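Local coordinates for nitroreductase (Bacteroides fragilis NCTC 9343, PDB 3EK3), which binds flavin mononucleotide and probably acts as an NAD- or NADP-dependent oxidoreductase on nitrogenous compounds, at residues T57-E62 / R147-S152; A70-D75 / R82-T87; G138-C141 / E145-A148. One frame throughout, in Å; residues are numbered along the deposited sequence.

Contact 1 (T57-E62 / R147-S152)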
loop_
_atom_site.group_PDB
_atom_site.type_symbol
_atom_site.label_atom_id
_atom_site.label_comp_id
_atom_site.label_asym_id
_atom_site.label_seq_id
_atom_site.Cartn_x
_atom_site.Cartn_y
_atom_site.Cartn_z
ATOM N N THR A 57 -22.922 9.878 -10.537
ATOM C CA THR A 57 -22.233 10.629 -11.581
ATOM C C THR A 57 -22.297 12.114 -11.374
ATOM O O THR A 57 -21.279 12.785 -11.559
ATOM C CB THR A 57 -22.768 10.260 -12.959
ATOM O OG1 THR A 57 -22.448 8.885 -13.196
ATOM C CG2 THR A 57 -22.123 11.091 -14.053
ATOM N N VAL A 58 -23.445 12.631 -10.933
ATOM C CA VAL A 58 -23.578 14.077 -10.687
ATOM C C VAL A 58 -22.604 14.527 -9.618
ATOM O O VAL A 58 -21.926 15.534 -9.777
ATOM C CB VAL A 58 -25.012 14.495 -10.260
ATOM C CG1 VAL A 58 -25.030 15.960 -9.846
ATOM C CG2 VAL A 58 -26.005 14.257 -11.370
ATOM N N LYS A 59 -22.540 13.803 -8.512
ATOM C CA LYS A 59 -21.641 14.201 -7.420
ATOM C C LYS A 59 -20.172 14.062 -7.828
ATOM O O LYS A 59 -19.337 14.874 -7.445
ATOM C CB LYS A 59 -21.909 13.378 -6.167
ATOM C CG LYS A 59 -23.323 13.492 -5.643
ATOM C CD LYS A 59 -23.480 12.709 -4.352
ATOM C CE LYS A 59 -24.941 12.375 -4.041
ATOM N NZ LYS A 59 -25.938 13.480 -3.933
ATOM N N LEU A 60 -19.851 13.039 -8.604
ATOM C CA LEU A 60 -18.461 12.897 -9.077
ATOM C C LEU A 60 -18.037 14.106 -9.929
ATOM O O LEU A 60 -16.959 14.635 -9.770
ATOM C CB LEU A 60 -18.284 11.605 -9.835
ATOM C CG LEU A 60 -18.324 10.381 -8.946
ATOM C CD1 LEU A 60 -18.459 9.117 -9.855
ATOM C CD2 LEU A 60 -17.143 10.333 -7.949
ATOM N N GLU A 61 -18.930 14.534 -10.814
ATOM C CA GLU A 61 -18.669 15.673 -11.658
ATOM C C GLU A 61 -18.501 16.945 -10.837
ATOM O O GLU A 61 -17.604 17.736 -11.086
ATOM C CB GLU A 61 -19.768 15.792 -12.724
ATOM C CG GLU A 61 -19.741 14.605 -13.688
ATOM C CD GLU A 61 -20.678 14.750 -14.881
ATOM O OE1 GLU A 61 -21.504 15.705 -14.898
ATOM O OE2 GLU A 61 -20.571 13.890 -15.802
ATOM N N GLU A 62 -19.353 17.146 -9.832
ATOM C CA GLU A 62 -19.233 18.307 -8.961
ATOM C C GLU A 62 -17.898 18.330 -8.187
ATOM O O GLU A 62 -17.272 19.385 -8.032
ATOM C CB GLU A 62 -20.422 18.366 -7.975
ATOM C CG GLU A 62 -21.745 18.718 -8.637
ATOM C CD GLU A 62 -22.893 18.940 -7.651
ATOM O OE1 GLU A 62 -22.843 18.412 -6.518
ATOM O OE2 GLU A 62 -23.811 19.729 -7.996
ATOM N N ARG A 147 -12.970 20.722 0.385
ATOM C CA ARG A 147 -13.228 20.152 1.717
ATOM C C ARG A 147 -14.718 20.163 2.067
ATOM O O ARG A 147 -15.254 19.193 2.608
ATOM C CB ARG A 147 -12.400 20.889 2.787
ATOM C CG ARG A 147 -12.652 20.363 4.240
ATOM C CD ARG A 147 -12.535 18.868 4.405
ATOM N NE ARG A 147 -11.162 18.409 4.165
ATOM C CZ ARG A 147 -10.642 17.282 4.639
ATOM N NH1 ARG A 147 -11.364 16.460 5.353
ATOM N NH2 ARG A 147 -9.363 16.999 4.392
ATOM N N ALA A 148 -15.388 21.275 1.780
ATOM C CA ALA A 148 -16.816 21.335 2.015
ATOM C C ALA A 148 -17.542 20.212 1.284
ATOM O O ALA A 148 -18.471 19.600 1.831
ATOM C CB ALA A 148 -17.368 22.727 1.625
ATOM N N TYR A 149 -17.112 19.924 0.051
ATOM C CA TYR A 149 -17.699 18.848 -0.758
ATOM C C TYR A 149 -17.441 17.484 -0.128
ATOM O O TYR A 149 -18.359 16.688 0.035
ATOM C CB TYR A 149 -17.216 18.903 -2.235
ATOM C CG TYR A 149 -18.270 18.345 -3.140
ATOM C CD1 TYR A 149 -18.384 16.965 -3.309
ATOM C CD2 TYR A 149 -19.243 19.172 -3.725
ATOM C CE1 TYR A 149 -19.388 16.417 -4.067
ATOM C CE2 TYR A 149 -20.291 18.624 -4.505
ATOM C CZ TYR A 149 -20.364 17.250 -4.652
ATOM O OH TYR A 149 -21.365 16.653 -5.378
ATOM N N LEU A 150 -16.196 17.238 0.274
ATOM C CA LEU A 150 -15.818 15.969 0.913
ATOM C C LEU A 150 -16.644 15.723 2.182
ATOM O O LEU A 150 -17.167 14.630 2.410
ATOM C CB LEU A 150 -14.327 15.976 1.251
ATOM C CG LEU A 150 -13.375 16.006 0.047
ATOM C CD1 LEU A 150 -11.937 16.093 0.554
ATOM C CD2 LEU A 150 -13.540 14.721 -0.792
ATOM N N THR A 151 -16.759 16.747 2.995
ATOM C CA THR A 151 -17.586 16.675 4.220
ATOM C C THR A 151 -19.031 16.286 3.928
ATOM O O THR A 151 -19.600 15.417 4.600
ATOM C CB THR A 151 -17.528 17.987 4.951
ATOM O OG1 THR A 151 -16.167 18.252 5.327
ATOM C CG2 THR A 151 -18.456 17.980 6.197
ATOM N N SER A 152 -19.585 16.869 2.864
ATOM C CA SER A 152 -20.975 16.611 2.482
ATOM C C SER A 152 -21.119 15.162 2.022
ATOM O O SER A 152 -22.163 14.564 2.195
ATOM C CB SER A 152 -21.444 17.567 1.378
ATOM O OG SER A 152 -21.066 17.097 0.093
#

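Contact 2 (A70-D75 / R82-T87)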
loop_
_atom_site.group_PDB
_atom_site.type_symbol
_atom_site.label_atom_id
_atom_site.label_comp_id
_atom_site.label_asym_id
_atom_site.label_seq_id
_atom_site.Cartn_x
_atom_site.Cartn_y
_atom_site.Cartn_z
ATOM N N ALA A 70 -9.572 24.217 -7.267
ATOM C CA ALA A 70 -8.357 24.249 -6.441
ATOM C C ALA A 70 -7.121 24.378 -7.338
ATOM O O ALA A 70 -6.270 25.248 -7.145
ATOM C CB ALA A 70 -8.267 22.979 -5.564
ATOM N N PHE A 71 -7.044 23.516 -8.344
ATOM C CA PHE A 71 -5.960 23.595 -9.343
ATOM C C PHE A 71 -5.872 24.945 -10.050
ATOM O O PHE A 71 -4.760 25.421 -10.328
ATOM C CB PHE A 71 -6.103 22.473 -10.380
ATOM C CG PHE A 71 -5.786 21.116 -9.886
ATOM C CD1 PHE A 71 -4.971 20.891 -8.786
ATOM C CD2 PHE A 71 -6.271 20.006 -10.564
ATOM C CE1 PHE A 71 -4.683 19.595 -8.367
ATOM C CE2 PHE A 71 -5.977 18.732 -10.154
ATOM C CZ PHE A 71 -5.185 18.517 -9.058
ATOM N N ALA A 72 -7.012 25.572 -10.354
ATOM C CA ALA A 72 -7.004 26.886 -11.000
ATOM C C ALA A 72 -6.261 27.917 -10.141
ATOM O O ALA A 72 -5.706 28.878 -10.660
ATOM C CB ALA A 72 -8.444 27.367 -11.321
ATOM N N LYS A 73 -6.251 27.704 -8.826
ATOM C CA LYS A 73 -5.542 28.580 -7.886
ATOM C C LYS A 73 -4.027 28.349 -7.852
ATOM O O LYS A 73 -3.290 29.161 -7.295
ATOM C CB LYS A 73 -6.088 28.387 -6.466
ATOM C CG LYS A 73 -7.546 28.742 -6.295
ATOM C CD LYS A 73 -8.066 28.322 -4.944
ATOM C CE LYS A 73 -9.571 28.477 -4.872
ATOM N NZ LYS A 73 -10.170 27.884 -3.654
ATOM N N SER A 74 -3.559 27.249 -8.429
ATOM C CA SER A 74 -2.141 26.881 -8.350
ATOM C C SER A 74 -1.244 27.718 -9.255
ATOM O O SER A 74 -1.735 28.443 -10.125
ATOM C CB SER A 74 -1.960 25.416 -8.724
ATOM O OG SER A 74 -0.592 25.065 -8.724
ATOM N N ASP A 75 0.074 27.598 -9.037
ATOM C CA ASP A 75 1.087 28.188 -9.922
ATOM C C ASP A 75 1.665 27.173 -10.907
ATOM O O ASP A 75 2.111 27.557 -11.993
ATOM C CB ASP A 75 2.211 28.825 -9.104
ATOM C CG ASP A 75 1.855 30.210 -8.606
ATOM O OD1 ASP A 75 1.380 31.024 -9.430
ATOM O OD2 ASP A 75 2.054 30.490 -7.404
ATOM N N ARG A 82 -5.145 22.053 -15.999
ATOM C CA ARG A 82 -6.259 21.190 -15.614
ATOM C C ARG A 82 -7.426 22.013 -15.073
ATOM O O ARG A 82 -8.594 21.738 -15.364
ATOM C CB ARG A 82 -5.834 20.227 -14.525
ATOM C CG ARG A 82 -4.882 19.173 -14.954
ATOM C CD ARG A 82 -4.475 18.412 -13.689
ATOM N NE ARG A 82 -3.547 17.324 -13.944
ATOM C CZ ARG A 82 -2.984 16.598 -12.979
ATOM N NH1 ARG A 82 -3.229 16.853 -11.696
ATOM N NH2 ARG A 82 -2.147 15.626 -13.300
ATOM N N GLY A 83 -7.098 23.029 -14.269
ATOM C CA GLY A 83 -8.105 23.790 -13.592
ATOM C C GLY A 83 -8.968 24.571 -14.550
ATOM O O GLY A 83 -10.129 24.807 -14.271
ATOM N N HIS A 84 -8.382 24.989 -15.666
ATOM C CA HIS A 84 -9.089 25.808 -16.666
ATOM C C HIS A 84 -9.596 25.000 -17.842
ATOM O O HIS A 84 -10.150 25.565 -18.781
ATOM C CB HIS A 84 -8.193 26.944 -17.137
ATOM C CG HIS A 84 -7.999 27.990 -16.098
ATOM N ND1 HIS A 84 -9.027 28.804 -15.677
ATOM C CD2 HIS A 84 -6.917 28.321 -15.354
ATOM C CE1 HIS A 84 -8.572 29.619 -14.743
ATOM N NE2 HIS A 84 -7.298 29.344 -14.530
ATOM N N SER A 85 -9.400 23.690 -17.775
ATOM C CA SER A 85 -9.903 22.762 -18.792
ATOM C C SER A 85 -11.421 22.643 -18.722
ATOM O O SER A 85 -12.000 22.749 -17.660
ATOM C CB SER A 85 -9.309 21.379 -18.592
ATOM O OG SER A 85 -9.774 20.468 -19.586
ATOM N N GLU A 86 -12.042 22.390 -19.869
ATOM C CA GLU A 86 -13.485 22.062 -19.916
ATOM C C GLU A 86 -13.669 20.565 -20.049
ATOM O O GLU A 86 -14.798 20.078 -20.085
ATOM C CB GLU A 86 -14.165 22.764 -21.086
ATOM C CG GLU A 86 -14.303 24.252 -20.949
ATOM C CD GLU A 86 -15.162 24.682 -19.768
ATOM O OE1 GLU A 86 -16.135 23.985 -19.433
ATOM O OE2 GLU A 86 -14.860 25.728 -19.164
ATOM N N THR A 87 -12.577 19.814 -20.115
ATOM C CA THR A 87 -12.667 18.377 -20.356
ATOM C C THR A 87 -11.950 17.508 -19.310
ATOM O O THR A 87 -12.299 16.345 -19.131
ATOM C CB THR A 87 -12.115 18.052 -21.748
ATOM O OG1 THR A 87 -10.722 18.374 -21.783
ATOM C CG2 THR A 87 -12.842 18.877 -22.810
HETATM O O HOH W 1 -6.696 30.902 -12.245
#

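Contact 3 (G138-C141 / E145-A148)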
loop_
_atom_site.group_PDB
_atom_site.type_symbol
_atom_site.label_atom_id
_atom_site.label_comp_id
_atom_site.label_asym_id
_atom_site.label_seq_id
_atom_site.Cartn_x
_atom_site.Cartn_y
_atom_site.Cartn_z
ATOM N N GLY A 138 -5.128 14.349 -2.800
ATOM C CA GLY A 138 -4.078 14.499 -1.779
ATOM C C GLY A 138 -3.684 15.926 -1.499
ATOM O O GLY A 138 -3.545 16.316 -0.332
ATOM N N THR A 139 -3.455 16.709 -2.543
ATOM C CA THR A 139 -2.983 18.094 -2.361
ATOM C C THR A 139 -4.126 19.107 -2.403
ATOM O O THR A 139 -3.913 20.313 -2.111
ATOM C CB THR A 139 -1.985 18.486 -3.428
ATOM O OG1 THR A 139 -2.605 18.333 -4.696
ATOM C CG2 THR A 139 -0.732 17.630 -3.336
ATOM N N THR A 140 -5.327 18.643 -2.695
ATOM C CA THR A 140 -6.486 19.532 -2.810
ATOM C C THR A 140 -7.554 19.362 -1.715
ATOM O O THR A 140 -8.461 20.198 -1.617
ATOM C CB THR A 140 -7.199 19.404 -4.198
ATOM O OG1 THR A 140 -7.741 18.074 -4.367
ATOM C CG2 THR A 140 -6.278 19.814 -5.346
ATOM N N CYS A 141 -7.478 18.286 -0.924
ATOM C CA CYS A 141 -8.522 17.998 0.062
ATOM C C CYS A 141 -8.751 19.077 1.132
ATOM O O CYS A 141 -9.819 19.113 1.725
ATOM C CB CYS A 141 -8.318 16.620 0.713
ATOM S SG CYS A 141 -6.808 16.451 1.722
ATOM N N GLU A 145 -13.394 24.788 -0.771
ATOM C CA GLU A 145 -14.527 24.260 -1.516
ATOM C C GLU A 145 -14.463 22.748 -1.708
ATOM O O GLU A 145 -15.494 22.075 -1.595
ATOM C CB GLU A 145 -14.721 24.981 -2.851
ATOM C CG GLU A 145 -15.129 26.466 -2.698
ATOM C CD GLU A 145 -13.939 27.377 -2.369
ATOM O OE1 GLU A 145 -12.816 27.139 -2.882
ATOM O OE2 GLU A 145 -14.127 28.339 -1.583
ATOM N N VAL A 146 -13.271 22.201 -1.950
ATOM C CA VAL A 146 -13.129 20.752 -2.046
ATOM C C VAL A 146 -13.507 20.150 -0.693
ATOM O O VAL A 146 -14.310 19.222 -0.605
ATOM C CB VAL A 146 -11.688 20.351 -2.462
ATOM C CG1 VAL A 146 -11.500 18.839 -2.395
ATOM C CG2 VAL A 146 -11.329 20.934 -3.892
ATOM N N ARG A 147 -12.970 20.722 0.385
ATOM C CA ARG A 147 -13.228 20.152 1.717
ATOM C C ARG A 147 -14.718 20.163 2.067
ATOM O O ARG A 147 -15.254 19.193 2.608
ATOM C CB ARG A 147 -12.400 20.889 2.787
ATOM C CG ARG A 147 -12.652 20.363 4.240
ATOM C CD ARG A 147 -12.535 18.868 4.405
ATOM N NE ARG A 147 -11.162 18.409 4.165
ATOM C CZ ARG A 147 -10.642 17.282 4.639
ATOM N NH1 ARG A 147 -11.364 16.460 5.353
ATOM N NH2 ARG A 147 -9.363 16.999 4.392
ATOM N N ALA A 148 -15.388 21.275 1.780
ATOM C CA ALA A 148 -16.816 21.335 2.015
ATOM C C ALA A 148 -17.542 20.212 1.284
ATOM O O ALA A 148 -18.471 19.600 1.831
ATOM C CB ALA A 148 -17.368 22.727 1.625
#

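Contact 1 (T57-E62 / R147-S152)
The closest CA atoms of helices 57-72 and 144-153 in these segments, those of Glu62 and Tyr149, are 8.4 Å apart, and one tyrosine side chain spans the gap. With CG of Tyr149 anti to the backbone N (chi1 -151°), the ring leaves its helix and drives its hydroxyl against the surface of the other. There OH of Tyr149 lies 3.2 Å from CA of Lys59 and also touches CB of Glu62. The hydroxyl donates a short hydrogen bond to the carboxylate of Glu62, OH to OE1 2.6 Å, received on the anti lone pair, the one turned away from OE2. OE1 lies at the ring edge, in the ring plane and also near CE2, while the carboxylate itself stands almost perpendicular to the ring, the two planes 88° apart. One ring face is overlain by the backbone C of Glu62. Lys59 contributes the root of its side chain: CB and CG brush the hydroxyl, CB at 3.4 Å, and the ammonium end leads off from Tyr149. The hydroxyl thus packs against the first carbons of Lys59 and Glu62 while its hydrogen bond is given to the carboxylate. This surface bridge between two helices lies away from the flavin. Tyr149 also packs on Leu63 and Arg66, further along helix 57-72, while Leu60 and Leu150 reach inward to strand 96-102; Lys59 touches Val189 of the second subunit.

Contact 2 (A70-D75 / R82-T87)
Gly83 is pressed so closely against helix 57-72 that its CA lies 4.2 Å from CA of Ala72 and 3.9 Å from the backbone N of Ala72. Glycine has no CB, and its CA packs directly on the Phe71-Ala72 backbone. No direct hydrogen bond joins the two segments; the rest is packing, with one bridging water. Next to the glycine, CB of Phe71 rests on CA of Gly83. CG of Phe71 is anti to the carbonyl carbon (chi1 -72°), which turns the ring across the extended Arg82 chain at a slant: CD2 lies 3.9 Å from CD of Arg82, and farther out CE2 approaches NH1 of Arg82 to 3.7 Å. The guanidinium meets the phenyl ring with its edge, CE2 and CZ lying near its plane, and the two planes are inclined by 53°, so this is no flat cation-pi stack. Beyond the glycine, the methyl of Ala72 sits over one face of the His84 imidazole, displaced toward its rim, in a CH-pi contact with CB 4.2 Å from the ring centroid. The same imidazole is tied back by the water, which lies in the ring plane 2.8 Å from NE2 of His84 and donates to the carbonyl O of Ala72, which probably helps to fix the ring's rotation. Phe71 further touches Thr140 and comes close to Gln136, an FMN-binding residue, while the nearest atoms of the Arg82 side chain and the flavin mononucleotide are about 6 Å apart. The contact joins the last turn of helix 57-72 to the end of helix 77-83, whose Leu79 also packs on Phe71.

Contact 3 (G138-C141 / E145-A148)
Val146 packs over the carbonyl of Thr140: CB lies 3.3 Å from O of Thr140, and CG1 and CG2 flank the same oxygen at slightly greater distance. CG1 reaches on to CA of Cys141 at 4.0 Å, closing a buried patch between the loop and the helix. The hydroxyl of Thr140 is engaged within its own loop, hydrogen-bonded to the backbone O of Gln136, an FMN-binding residue. One residue later, the next loop carbonyl accepts a hydrogen bond from Arg147. The chain of Arg147 folds back at chi2 and chi3 (51° and 65°), bringing NE to 2.9 Å from O of Cys141. This hydrogen bond is bent, 141° at the hydrogen, and the donor approaches from outside the carbonyl plane. Alongside it, NH2 of Arg147 rests 3.7 Å from SG of Cys141. The same NH2 forms a salt bridge with Asp142 and a hydrogen bond to the backbone O of His159, so the guanidinium is held from several directions and its rotation should be restricted. The arrangement fastens the loop following strand 130-134 back onto the first turns of helix 144-153. Thr140 touches Ile67 and Ala70 of helix 57-72, Val146 touches Arg66 of that helix, and Cys141 and Arg147 lie against strand 160-168.

In the fold
Helix 57-72 runs through the whole arrangement: its start enters contact 1, its end enters contact 2, and Thr140 of contact 3 packs on it. Contact 2 is nested in the chain loop closed by contact 1, their centres about 17 Å apart without touching, and contact 3 follows contact 2 in sequence. Contacts 1 and 3 share Arg147 and Ala148 on helix 144-153, with centres about 10 Å apart; those of contacts 2 and 3 are about 13 Å apart. Contacts 2 and 3 are joined by a Lys73-Glu145 salt bridge and by Ala70 against Val146. Together they tie three helices and the loop after strand 130-134 to one another, close to the FMN-binding residue Gln136.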